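Local coordinates for protein VIN1 (Oscarella pearsei, PDB 6BFI) that binds actin filaments and may play a role in cell-cell adhesion as a sponge member of the vinculin family, at residues Ile151-Leu157 / Ile209-Cys213; Leu214-Lys218 / Asn462-Ala467; Ala50-Val55 / Met119-Leu123; Ala112-Asn117 / Thr775-Ser780. All blocks are in the same frame, centred on the assembly; numbering follows the deposited sequence.

Contact 1: residues Ile151-Leu157 / Ile209-Cys213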
loop_
_atom_site.group_PDB
_atom_site.type_symbol
_atom_site.label_atom_id
_atom_site.label_comp_id
_atom_site.label_asym_id
_atom_site.label_seq_id
_atom_site.Cartn_x
_atom_site.Cartn_y
_atom_site.Cartn_z
ATOM N N ILE A 151 -14.548 5.978 -36.793
ATOM C CA ILE A 151 -15.856 5.343 -36.914
ATOM C C ILE A 151 -16.940 6.413 -36.889
ATOM O O ILE A 151 -16.993 7.242 -35.974
ATOM C CB ILE A 151 -16.069 4.312 -35.796
ATOM C CG1 ILE A 151 -14.945 3.275 -35.802
ATOM C CG2 ILE A 151 -17.423 3.634 -35.949
ATOM C CD1 ILE A 151 -15.098 2.221 -34.725
ATOM N N ASP A 152 -17.813 6.392 -37.896
ATOM C CA ASP A 152 -18.937 7.319 -37.971
ATOM C C ASP A 152 -20.281 6.650 -38.211
ATOM O O ASP A 152 -21.313 7.290 -37.974
ATOM C CB ASP A 152 -18.705 8.362 -39.074
ATOM C CG ASP A 152 -17.905 9.557 -38.591
ATOM O OD1 ASP A 152 -16.960 9.369 -37.797
ATOM O OD2 ASP A 152 -18.230 10.690 -39.001
ATOM N N VAL A 153 -20.311 5.406 -38.682
ATOM C CA VAL A 153 -21.547 4.659 -38.874
ATOM C C VAL A 153 -21.424 3.347 -38.112
ATOM O O VAL A 153 -20.327 2.797 -37.963
ATOM C CB VAL A 153 -21.845 4.407 -40.370
ATOM C CG1 VAL A 153 -23.294 3.974 -40.567
ATOM C CG2 VAL A 153 -21.541 5.651 -41.192
ATOM N N GLU A 154 -22.562 2.843 -37.627
ATOM C CA GLU A 154 -22.558 1.630 -36.816
ATOM C C GLU A 154 -22.082 0.401 -37.580
ATOM O O GLU A 154 -21.813 -0.628 -36.950
ATOM C CB GLU A 154 -23.953 1.382 -36.236
ATOM C CG GLU A 154 -24.205 2.118 -34.924
ATOM C CD GLU A 154 -25.615 1.925 -34.401
ATOM O OE1 GLU A 154 -26.533 1.707 -35.222
ATOM O OE2 GLU A 154 -25.807 1.990 -33.167
ATOM N N ALA A 155 -21.970 0.475 -38.908
ATOM C CA ALA A 155 -21.345 -0.614 -39.653
ATOM C C ALA A 155 -19.852 -0.686 -39.354
ATOM O O ALA A 155 -19.306 -1.772 -39.112
ATOM C CB ALA A 155 -21.591 -0.434 -41.153
ATOM N N ASP A 156 -19.177 0.468 -39.359
ATOM C CA ASP A 156 -17.767 0.505 -38.987
ATOM C C ASP A 156 -17.569 0.081 -37.538
ATOM O O ASP A 156 -16.578 -0.579 -37.208
ATOM C CB ASP A 156 -17.193 1.904 -39.215
ATOM C CG ASP A 156 -17.038 2.240 -40.685
ATOM O OD1 ASP A 156 -17.000 1.302 -41.510
ATOM O OD2 ASP A 156 -16.949 3.442 -41.015
ATOM N N LEU A 157 -18.499 0.455 -36.655
ATOM C CA LEU A 157 -18.416 0.012 -35.268
ATOM C C LEU A 157 -18.639 -1.490 -35.152
ATOM O O LEU A 157 -18.057 -2.137 -34.274
ATOM C CB LEU A 157 -19.429 0.775 -34.412
ATOM C CG LEU A 157 -19.566 0.392 -32.936
ATOM C CD1 LEU A 157 -18.212 0.395 -32.236
ATOM C CD2 LEU A 157 -20.533 1.338 -32.238
ATOM N N ILE A 209 -18.467 5.331 -28.864
ATOM C CA ILE A 209 -18.484 5.309 -30.325
ATOM C C ILE A 209 -19.916 5.373 -30.839
ATOM O O ILE A 209 -20.216 6.083 -31.808
ATOM C CB ILE A 209 -17.757 4.061 -30.855
ATOM C CG1 ILE A 209 -16.290 4.069 -30.437
ATOM C CG2 ILE A 209 -17.855 3.997 -32.365
ATOM C CD1 ILE A 209 -15.574 2.789 -30.777
ATOM N N ARG A 210 -20.825 4.633 -30.197
ATOM C CA ARG A 210 -22.222 4.657 -30.614
ATOM C C ARG A 210 -22.803 6.066 -30.520
ATOM O O ARG A 210 -23.482 6.527 -31.449
ATOM C CB ARG A 210 -23.031 3.671 -29.774
ATOM C CG ARG A 210 -24.381 3.296 -30.351
ATOM C CD ARG A 210 -24.668 1.827 -30.087
ATOM N NE ARG A 210 -23.782 0.962 -30.862
ATOM C CZ ARG A 210 -23.506 -0.301 -30.551
ATOM N NH1 ARG A 210 -24.035 -0.853 -29.468
ATOM N NH2 ARG A 210 -22.691 -1.012 -31.320
ATOM N N VAL A 211 -22.530 6.777 -29.419
ATOM C CA VAL A 211 -23.059 8.138 -29.326
ATOM C C VAL A 211 -22.429 9.032 -30.389
ATOM O O VAL A 211 -23.087 9.943 -30.906
ATOM C CB VAL A 211 -22.888 8.735 -27.910
ATOM C CG1 VAL A 211 -22.579 7.661 -26.882
ATOM C CG2 VAL A 211 -21.840 9.850 -27.888
ATOM N N CYS A 212 -21.165 8.789 -30.753
ATOM C CA CYS A 212 -20.567 9.572 -31.834
ATOM C C CYS A 212 -21.280 9.318 -33.158
ATOM O O CYS A 212 -21.582 10.262 -33.906
ATOM C CB CYS A 212 -19.076 9.255 -31.953
ATOM S SG CYS A 212 -18.074 9.822 -30.554
ATOM N N CYS A 213 -21.571 8.049 -33.459
ATOM C CA CYS A 213 -22.280 7.719 -34.690
ATOM C C CYS A 213 -23.672 8.332 -34.714
ATOM O O CYS A 213 -24.161 8.712 -35.783
ATOM C CB CYS A 213 -22.376 6.202 -34.859
ATOM S SG CYS A 213 -20.791 5.358 -35.004
#
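A salt bridge joins E154 to R210, with E154 OE2 3.2 Å from R210 NE. The carboxylate and guanidinium planes stand 82° apart, so OE2 meets the NE end singly and there is no flat, two-toothed pairing. E154 reaches over with an extended chain. R210 starts with CG anti to the backbone N (chi1 -163°), then bends twice, which turns its flat end back toward the first turn of helix 154-178. There the L157 side chain crosses that of R210 at about a right angle, its CD2 3.3 Å from R210 NH2. Without the guanidinium, as with a leucine here, the E154 carboxylate is likely to lose its charged mate and L157 the cover along one side. Next to the ion pair the contact becomes apolar. I209 CG2 sits between two partners, 3.6 Å from L157 CD1 and 3.6 Å from I151 CG2, and F160 touches both isoleucines. C213 packs against the backbone of D152, its SG 3.5 Å from D152 C, and its CA offers a CH...O contact to D152 O at 3.5 Å. V153 takes the N-cap position here. The start of helix 154-178 is thus laid against the end of helix 185-215, an antiparallel neighbouring pair with an apolar interior and a salt bridge at its exposed margin, as in the up-and-down helix bundles of the vinculin family.

Contact 2: residues Leu214-Lys218 / Asn462-Ala467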
loop_
_atom_site.group_PDB
_atom_site.type_symbol
_atom_site.label_atom_id
_atom_site.label_comp_id
_atom_site.label_asym_id
_atom_site.label_seq_id
_atom_site.Cartn_x
_atom_site.Cartn_y
_atom_site.Cartn_z
ATOM N N LEU A 214 -24.327 8.436 -33.557
ATOM C CA LEU A 214 -25.643 9.063 -33.551
ATOM C C LEU A 214 -25.560 10.581 -33.672
ATOM O O LEU A 214 -26.436 11.191 -34.295
ATOM C CB LEU A 214 -26.417 8.675 -32.290
ATOM C CG LEU A 214 -26.864 7.212 -32.189
ATOM C CD1 LEU A 214 -28.099 7.092 -31.306
ATOM C CD2 LEU A 214 -27.125 6.610 -33.564
ATOM N N VAL A 215 -24.522 11.209 -33.105
ATOM C CA VAL A 215 -24.429 12.669 -33.152
ATOM C C VAL A 215 -23.745 13.195 -34.407
ATOM O O VAL A 215 -23.691 14.420 -34.599
ATOM C CB VAL A 215 -23.685 13.249 -31.930
ATOM C CG1 VAL A 215 -24.354 12.815 -30.633
ATOM C CG2 VAL A 215 -22.216 12.856 -31.957
ATOM N N ILE A 216 -23.214 12.323 -35.268
ATOM C CA ILE A 216 -22.590 12.827 -36.487
ATOM C C ILE A 216 -23.626 13.321 -37.493
ATOM O O ILE A 216 -23.290 14.099 -38.394
ATOM C CB ILE A 216 -21.679 11.749 -37.109
ATOM C CG1 ILE A 216 -20.770 12.368 -38.174
ATOM C CG2 ILE A 216 -22.504 10.622 -37.705
ATOM C CD1 ILE A 216 -19.947 13.536 -37.672
ATOM N N VAL A 217 -24.888 12.915 -37.352
ATOM C CA VAL A 217 -25.929 13.272 -38.310
ATOM C C VAL A 217 -26.675 14.512 -37.832
ATOM O O VAL A 217 -27.753 14.840 -38.343
ATOM C CB VAL A 217 -26.900 12.095 -38.531
ATOM C CG1 VAL A 217 -27.543 12.174 -39.912
ATOM C CG2 VAL A 217 -26.180 10.770 -38.345
ATOM N N LYS A 218 -26.105 15.221 -36.855
ATOM C CA LYS A 218 -26.792 16.376 -36.287
ATOM C C LYS A 218 -26.833 17.565 -37.239
ATOM O O LYS A 218 -27.649 18.470 -37.034
ATOM C CB LYS A 218 -26.140 16.785 -34.967
ATOM C CG LYS A 218 -26.395 15.800 -33.844
ATOM C CD LYS A 218 -27.878 15.501 -33.714
ATOM C CE LYS A 218 -28.111 14.082 -33.222
ATOM N NZ LYS A 218 -27.410 13.815 -31.937
ATOM N N ASN A 462 -28.287 17.448 -27.279
ATOM C CA ASN A 462 -28.863 16.375 -28.093
ATOM C C ASN A 462 -29.989 15.710 -27.312
ATOM O O ASN A 462 -29.895 14.540 -26.928
ATOM C CB ASN A 462 -27.792 15.355 -28.482
ATOM C CG ASN A 462 -26.892 15.850 -29.594
ATOM O OD1 ASN A 462 -27.366 16.337 -30.618
ATOM N ND2 ASN A 462 -25.583 15.732 -29.396
ATOM N N PRO A 463 -31.095 16.428 -27.088
ATOM C CA PRO A 463 -32.142 15.899 -26.189
ATOM C C PRO A 463 -32.709 14.553 -26.616
ATOM O O PRO A 463 -32.758 13.619 -25.807
ATOM C CB PRO A 463 -33.213 17.002 -26.219
ATOM C CG PRO A 463 -32.512 18.218 -26.733
ATOM C CD PRO A 463 -31.483 17.714 -27.688
ATOM N N GLY A 464 -33.134 14.422 -27.869
ATOM C CA GLY A 464 -33.765 13.194 -28.313
ATOM C C GLY A 464 -32.809 12.065 -28.642
ATOM O O GLY A 464 -33.098 11.241 -29.512
ATOM N N ASN A 465 -31.674 12.007 -27.949
ATOM C CA ASN A 465 -30.650 10.999 -28.199
ATOM C C ASN A 465 -30.568 10.081 -26.985
ATOM O O ASN A 465 -30.066 10.483 -25.930
ATOM C CB ASN A 465 -29.300 11.650 -28.491
ATOM C CG ASN A 465 -28.291 10.672 -29.060
ATOM O OD1 ASN A 465 -28.453 9.457 -28.949
ATOM N ND2 ASN A 465 -27.239 11.202 -29.673
ATOM N N GLN A 466 -31.048 8.847 -27.142
ATOM C CA GLN A 466 -31.032 7.905 -26.029
ATOM C C GLN A 466 -29.629 7.374 -25.764
ATOM O O GLN A 466 -29.269 7.132 -24.605
ATOM C CB GLN A 466 -31.999 6.754 -26.299
ATOM C CG GLN A 466 -32.253 5.848 -25.102
ATOM C CD GLN A 466 -33.169 6.477 -24.063
ATOM O OE1 GLN A 466 -33.557 7.640 -24.179
ATOM N NE2 GLN A 466 -33.525 5.704 -23.043
ATOM N N ALA A 467 -28.826 7.188 -26.815
ATOM C CA ALA A 467 -27.471 6.675 -26.630
ATOM C C ALA A 467 -26.633 7.618 -25.775
ATOM O O ALA A 467 -25.910 7.175 -24.875
ATOM C CB ALA A 467 -26.806 6.446 -27.986
#
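K218 and N462 reach toward each other from opposite directions, and K218 NZ gives a weak hydrogen bond of 2.8 Å to N462 OD1. The lysine chain is bent at three successive torsions, which folds its aliphatic part in beside the same oxygen; K218 CD is 3.2 Å from N462 OD1. V215 stands at about a right angle to both asparagines. Its CG1 touches both amides, 3.4 Å from N462 ND2 and equally 3.4 Å from N465 ND2. That methyl gets there with CG1 anti to the carbonyl carbon (chi1 -57°). L214 slants past N465 instead, placing CD1 3.4 Å from N465 OD1 and 3.6 Å from A467 CB. N465, the N-cap of helix 466-493, is held within its own segment by a weak capping bond from A467 N to its OD1, while N462 ND2 donates to S222 O, beyond K218 in the chain. Were N462 an alanine, the K218 ammonium would probably be left without its amide acceptor and S222 O without its donor, and a gap would be likely to open beside V215. A type I turn from N462 to N465 brings the two asparagines to the same face. Since the ammonium meets an amide oxygen and no carboxylate across these segments, the join between helix 185-215 and the start of helix 466-493 probably depends more on a charge-dipole contact and methyl packing than on a pair of opposite charges.

Contact 3: residues Ala50-Val55 / Met119-Leu123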
loop_
_atom_site.group_PDB
_atom_site.type_symbol
_atom_site.label_atom_id
_atom_site.label_comp_id
_atom_site.label_asym_id
_atom_site.label_seq_id
_atom_site.Cartn_x
_atom_site.Cartn_y
_atom_site.Cartn_z
ATOM N N ALA A 50 21.063 -32.553 -13.059
ATOM C CA ALA A 50 20.082 -31.478 -13.189
ATOM C C ALA A 50 20.419 -30.570 -14.368
ATOM O O ALA A 50 19.534 -30.201 -15.155
ATOM C CB ALA A 50 20.008 -30.670 -11.893
ATOM N N VAL A 51 21.699 -30.213 -14.512
ATOM C CA VAL A 51 22.129 -29.403 -15.648
ATOM C C VAL A 51 21.852 -30.130 -16.957
ATOM O O VAL A 51 21.333 -29.542 -17.913
ATOM C CB VAL A 51 23.619 -29.038 -15.512
ATOM C CG1 VAL A 51 24.138 -28.420 -16.803
ATOM C CG2 VAL A 51 23.831 -28.093 -14.334
ATOM N N THR A 52 22.180 -31.423 -17.014
ATOM C CA THR A 52 22.001 -32.185 -18.247
ATOM C C THR A 52 20.532 -32.265 -18.644
ATOM O O THR A 52 20.193 -32.142 -19.826
ATOM C CB THR A 52 22.589 -33.589 -18.084
ATOM O OG1 THR A 52 23.983 -33.486 -17.766
ATOM C CG2 THR A 52 22.427 -34.396 -19.365
ATOM N N ASN A 53 19.642 -32.456 -17.669
ATOM C CA ASN A 53 18.226 -32.596 -17.992
ATOM C C ASN A 53 17.605 -31.253 -18.357
ATOM O O ASN A 53 16.728 -31.187 -19.227
ATOM C CB ASN A 53 17.484 -33.247 -16.827
ATOM C CG ASN A 53 17.891 -34.692 -16.625
ATOM O OD1 ASN A 53 18.114 -35.430 -17.585
ATOM N ND2 ASN A 53 18.004 -35.101 -15.369
ATOM N N LEU A 54 18.043 -30.168 -17.710
ATOM C CA LEU A 54 17.583 -28.847 -18.129
ATOM C C LEU A 54 18.046 -28.538 -19.550
ATOM O O LEU A 54 17.287 -27.983 -20.358
ATOM C CB LEU A 54 18.074 -27.785 -17.147
ATOM C CG LEU A 54 17.396 -26.414 -17.245
ATOM C CD1 LEU A 54 15.885 -26.544 -17.103
ATOM C CD2 LEU A 54 17.954 -25.463 -16.196
ATOM N N VAL A 55 19.289 -28.909 -19.876
ATOM C CA VAL A 55 19.785 -28.774 -21.243
ATOM C C VAL A 55 18.982 -29.654 -22.194
ATOM O O VAL A 55 18.825 -29.324 -23.374
ATOM C CB VAL A 55 21.294 -29.100 -21.289
ATOM C CG1 VAL A 55 21.779 -29.286 -22.723
ATOM C CG2 VAL A 55 22.090 -28.001 -20.611
ATOM N N MET A 119 22.152 -21.851 -15.524
ATOM C CA MET A 119 20.757 -22.284 -15.489
ATOM C C MET A 119 19.819 -21.090 -15.583
ATOM O O MET A 119 18.818 -21.130 -16.318
ATOM C CB MET A 119 20.479 -23.085 -14.217
ATOM C CG MET A 119 20.948 -24.532 -14.277
ATOM S SD MET A 119 20.724 -25.404 -12.713
ATOM C CE MET A 119 19.776 -26.828 -13.245
ATOM N N SER A 120 20.139 -20.010 -14.863
ATOM C CA SER A 120 19.323 -18.803 -14.937
ATOM C C SER A 120 19.182 -18.316 -16.374
ATOM O O SER A 120 18.072 -18.043 -16.841
ATOM C CB SER A 120 19.917 -17.704 -14.061
ATOM O OG SER A 120 19.227 -16.483 -14.272
ATOM N N ASP A 121 20.302 -18.198 -17.094
ATOM C CA ASP A 121 20.236 -17.726 -18.475
ATOM C C ASP A 121 19.481 -18.711 -19.360
ATOM O O ASP A 121 18.708 -18.302 -20.239
ATOM C CB ASP A 121 21.644 -17.485 -19.017
ATOM C CG ASP A 121 22.394 -16.425 -18.239
ATOM O OD1 ASP A 121 21.738 -15.543 -17.647
ATOM O OD2 ASP A 121 23.642 -16.470 -18.223
ATOM N N LEU A 122 19.694 -20.012 -19.137
ATOM C CA LEU A 122 19.007 -21.035 -19.921
ATOM C C LEU A 122 17.496 -20.875 -19.831
ATOM O O LEU A 122 16.795 -20.912 -20.850
ATOM C CB LEU A 122 19.426 -22.426 -19.447
ATOM C CG LEU A 122 20.230 -23.262 -20.441
ATOM C CD1 LEU A 122 20.365 -24.692 -19.946
ATOM C CD2 LEU A 122 19.573 -23.224 -21.806
ATOM N N LEU A 123 16.972 -20.698 -18.618
ATOM C CA LEU A 123 15.541 -20.443 -18.489
ATOM C C LEU A 123 15.164 -19.040 -18.956
ATOM O O LEU A 123 14.013 -18.818 -19.360
ATOM C CB LEU A 123 15.103 -20.663 -17.041
ATOM C CG LEU A 123 15.286 -22.090 -16.513
ATOM C CD1 LEU A 123 15.166 -22.137 -14.996
ATOM C CD2 LEU A 123 14.277 -23.030 -17.159
#
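L54 and M119 make the close part of this contact, L54 CD2 lying against the thioether chain with M119 CG and M119 CE each 3.7 Å away. The methionine reaches it by bending at its last torsion (chi3 126°), which brings CE to the leucine. L54 meets it with CG anti to the backbone N (chi1 -165°), so that its branched end points across to helix 102-145. A second firm point lies deeper, where V55 CG2 meets L122 CD1 at 3.8 Å with the two side chains at about a right angle. Around these the fit slackens: L54 CG is 4.4 Å from L122 CD1, V51 CG2 is 4.4 Å from M119 CE, and A50 CB reaches the same methyl only at 4.1 Å. A50, L54 and L123 remain partly exposed, and on that margin L54 CD1 touches L123 CD2 crosswise. V51, V55, M119 and L122 are buried. Helix 68-97 covers L122 through L74, S77 and V81, and helix 8-32 meets M119 through V13 and V17. No hydrogen bond crosses the contact. The axes of the two short segments pass 11.1 Å apart and run nearly parallel, at 14°. Two helices that run the same way with one antiparallel connecting helix between them in the chain are what an up-and-down four-helix bundle produces; here 8-32, 41-59, 68-97 and 102-145 share the hydrophobic core.

Contact 4: residues Ala112-Asn117 / Thr775-Ser780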
loop_
_atom_site.group_PDB
_atom_site.type_symbol
_atom_site.label_atom_id
_atom_site.label_comp_id
_atom_site.label_asym_id
_atom_site.label_seq_id
_atom_site.Cartn_x
_atom_site.Cartn_y
_atom_site.Cartn_z
ATOM N N ALA A 112 30.770 -23.644 -9.807
ATOM C CA ALA A 112 29.712 -23.422 -8.828
ATOM C C ALA A 112 28.849 -22.225 -9.208
ATOM O O ALA A 112 27.619 -22.326 -9.275
ATOM C CB ALA A 112 30.326 -23.229 -7.442
ATOM N N ARG A 113 29.478 -21.074 -9.455
ATOM C CA ARG A 113 28.713 -19.911 -9.892
ATOM C C ARG A 113 28.156 -20.107 -11.298
ATOM O O ARG A 113 27.096 -19.559 -11.634
ATOM C CB ARG A 113 29.593 -18.663 -9.828
ATOM C CG ARG A 113 28.876 -17.362 -10.128
ATOM C CD ARG A 113 29.818 -16.184 -9.964
ATOM N NE ARG A 113 31.120 -16.451 -10.567
ATOM C CZ ARG A 113 31.395 -16.280 -11.856
ATOM N NH1 ARG A 113 30.457 -15.840 -12.686
ATOM N NH2 ARG A 113 32.608 -16.551 -12.316
ATOM N N GLY A 114 28.843 -20.907 -12.117
ATOM C CA GLY A 114 28.470 -21.049 -13.511
ATOM C C GLY A 114 27.238 -21.901 -13.725
ATOM O O GLY A 114 26.518 -21.710 -14.708
ATOM N N VAL A 115 26.984 -22.862 -12.835
ATOM C CA VAL A 115 25.758 -23.644 -12.975
ATOM C C VAL A 115 24.547 -22.816 -12.559
ATOM O O VAL A 115 23.468 -22.927 -13.156
ATOM C CB VAL A 115 25.854 -24.962 -12.184
ATOM C CG1 VAL A 115 26.907 -25.878 -12.798
ATOM C CG2 VAL A 115 26.153 -24.701 -10.721
ATOM N N ILE A 116 24.709 -21.961 -11.546
ATOM C CA ILE A 116 23.614 -21.103 -11.107
ATOM C C ILE A 116 23.295 -20.065 -12.177
ATOM O O ILE A 116 22.171 -20.001 -12.694
ATOM C CB ILE A 116 23.961 -20.434 -9.766
ATOM C CG1 ILE A 116 24.307 -21.489 -8.714
ATOM C CG2 ILE A 116 22.806 -19.569 -9.287
ATOM C CD1 ILE A 116 24.757 -20.905 -7.389
ATOM N N ASN A 117 24.286 -19.239 -12.530
ATOM C CA ASN A 117 24.062 -18.219 -13.551
ATOM C C ASN A 117 23.679 -18.850 -14.885
ATOM O O ASN A 117 22.810 -18.334 -15.600
ATOM C CB ASN A 117 25.307 -17.346 -13.704
ATOM C CG ASN A 117 25.550 -16.457 -12.498
ATOM O OD1 ASN A 117 24.623 -16.128 -11.758
ATOM N ND2 ASN A 117 26.801 -16.059 -12.299
ATOM N N THR A 775 24.817 -17.535 -1.885
ATOM C CA THR A 775 25.559 -18.637 -2.492
ATOM C C THR A 775 26.288 -18.181 -3.750
ATOM O O THR A 775 27.408 -18.630 -4.024
ATOM C CB THR A 775 24.618 -19.801 -2.805
ATOM O OG1 THR A 775 23.965 -20.224 -1.603
ATOM C CG2 THR A 775 25.393 -20.974 -3.389
ATOM N N VAL A 776 25.676 -17.279 -4.521
ATOM C CA VAL A 776 26.335 -16.755 -5.714
ATOM C C VAL A 776 27.512 -15.867 -5.329
ATOM O O VAL A 776 28.585 -15.933 -5.945
ATOM C CB VAL A 776 25.319 -16.006 -6.598
ATOM C CG1 VAL A 776 26.018 -15.335 -7.772
ATOM C CG2 VAL A 776 24.256 -16.961 -7.096
ATOM N N LYS A 777 27.337 -15.031 -4.303
ATOM C CA LYS A 777 28.414 -14.145 -3.866
ATOM C C LYS A 777 29.596 -14.935 -3.319
ATOM O O LYS A 777 30.755 -14.573 -3.553
ATOM C CB LYS A 777 27.886 -13.168 -2.813
ATOM C CG LYS A 777 28.962 -12.376 -2.085
ATOM C CD LYS A 777 29.729 -11.466 -3.029
ATOM C CE LYS A 777 30.819 -10.708 -2.287
ATOM N NZ LYS A 777 31.580 -9.804 -3.191
ATOM N N ALA A 778 29.323 -16.021 -2.591
ATOM C CA ALA A 778 30.403 -16.811 -2.007
ATOM C C ALA A 778 31.268 -17.469 -3.074
ATOM O O ALA A 778 32.472 -17.660 -2.866
ATOM C CB ALA A 778 29.829 -17.868 -1.064
ATOM N N THR A 779 30.683 -17.825 -4.216
ATOM C CA THR A 779 31.413 -18.487 -5.287
ATOM C C THR A 779 32.082 -17.508 -6.244
ATOM O O THR A 779 32.643 -17.936 -7.256
ATOM C CB THR A 779 30.480 -19.414 -6.068
ATOM O OG1 THR A 779 29.406 -18.649 -6.633
ATOM C CG2 THR A 779 29.907 -20.476 -5.146
ATOM N N SER A 780 32.035 -16.212 -5.948
ATOM C CA SER A 780 32.664 -15.201 -6.786
ATOM C C SER A 780 33.702 -14.363 -6.058
ATOM O O SER A 780 34.685 -13.957 -6.679
ATOM C CB SER A 780 31.602 -14.265 -7.385
ATOM O OG SER A 780 30.884 -13.595 -6.366
#
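A112 opens the contact by setting CB 3.6 Å from T779 CG2, close to where V21 and V25 of helix 8-32 also pack. R113 contributes more than any other residue of its segment. Its CB lies 3.2 Å from T779 OG1, a hydroxyl already engaged in its own segment: it donates to V776 O at 2.9 Å, approaching from above the carbonyl plane. Beyond CB the arginine runs extended and then bends at chi3 (44°), carrying CD to 3.7 Å from S780 CB and bringing the guanidinium edge toward T779 O, which lies in its plane without a hydrogen bond. S780 OG turns back in similar fashion to K777 O, which also accepts S780 N from the same face. One turn further on, I116 slants against V776, with I116 CG2 3.7 Å from V776 CG2, while its CD1 reaches T775 CG2 at 4.1 Å. N117 closes the row with only a loose approach to V776 CG1. The C-terminal end of helix 763-778 is thereby docked on the N-terminal half of helix 102-145, and segments 658 residues apart in the chain are joined. Such docking of a C-terminal helix bundle on the N-terminal one is consistent with the head-tail association known for vinculin.

Contact 4 is the buried one of the four; contacts 1, 2 and 3 are partly buried, with exposed touching residues only in contact 1. Contacts 1 and 2 use helix 185-215 in succession and touch through D152 and I216, whereas contacts 3 and 4 share helix 102-145 and meet through V51 and V115. The two pairs lie far apart, with centres 53 to 68 Å from each other. Contacts 1 and 3 join helices close in sequence, by a salt bridge beside an apolar layer and by hydrophobic packing alone. Contacts 2 and 4 bring distant parts of the chain together; an asparagine N-cap in contact 2 and hydroxyls bonded back to helix carbonyls in contact 4 mix with methyl groups.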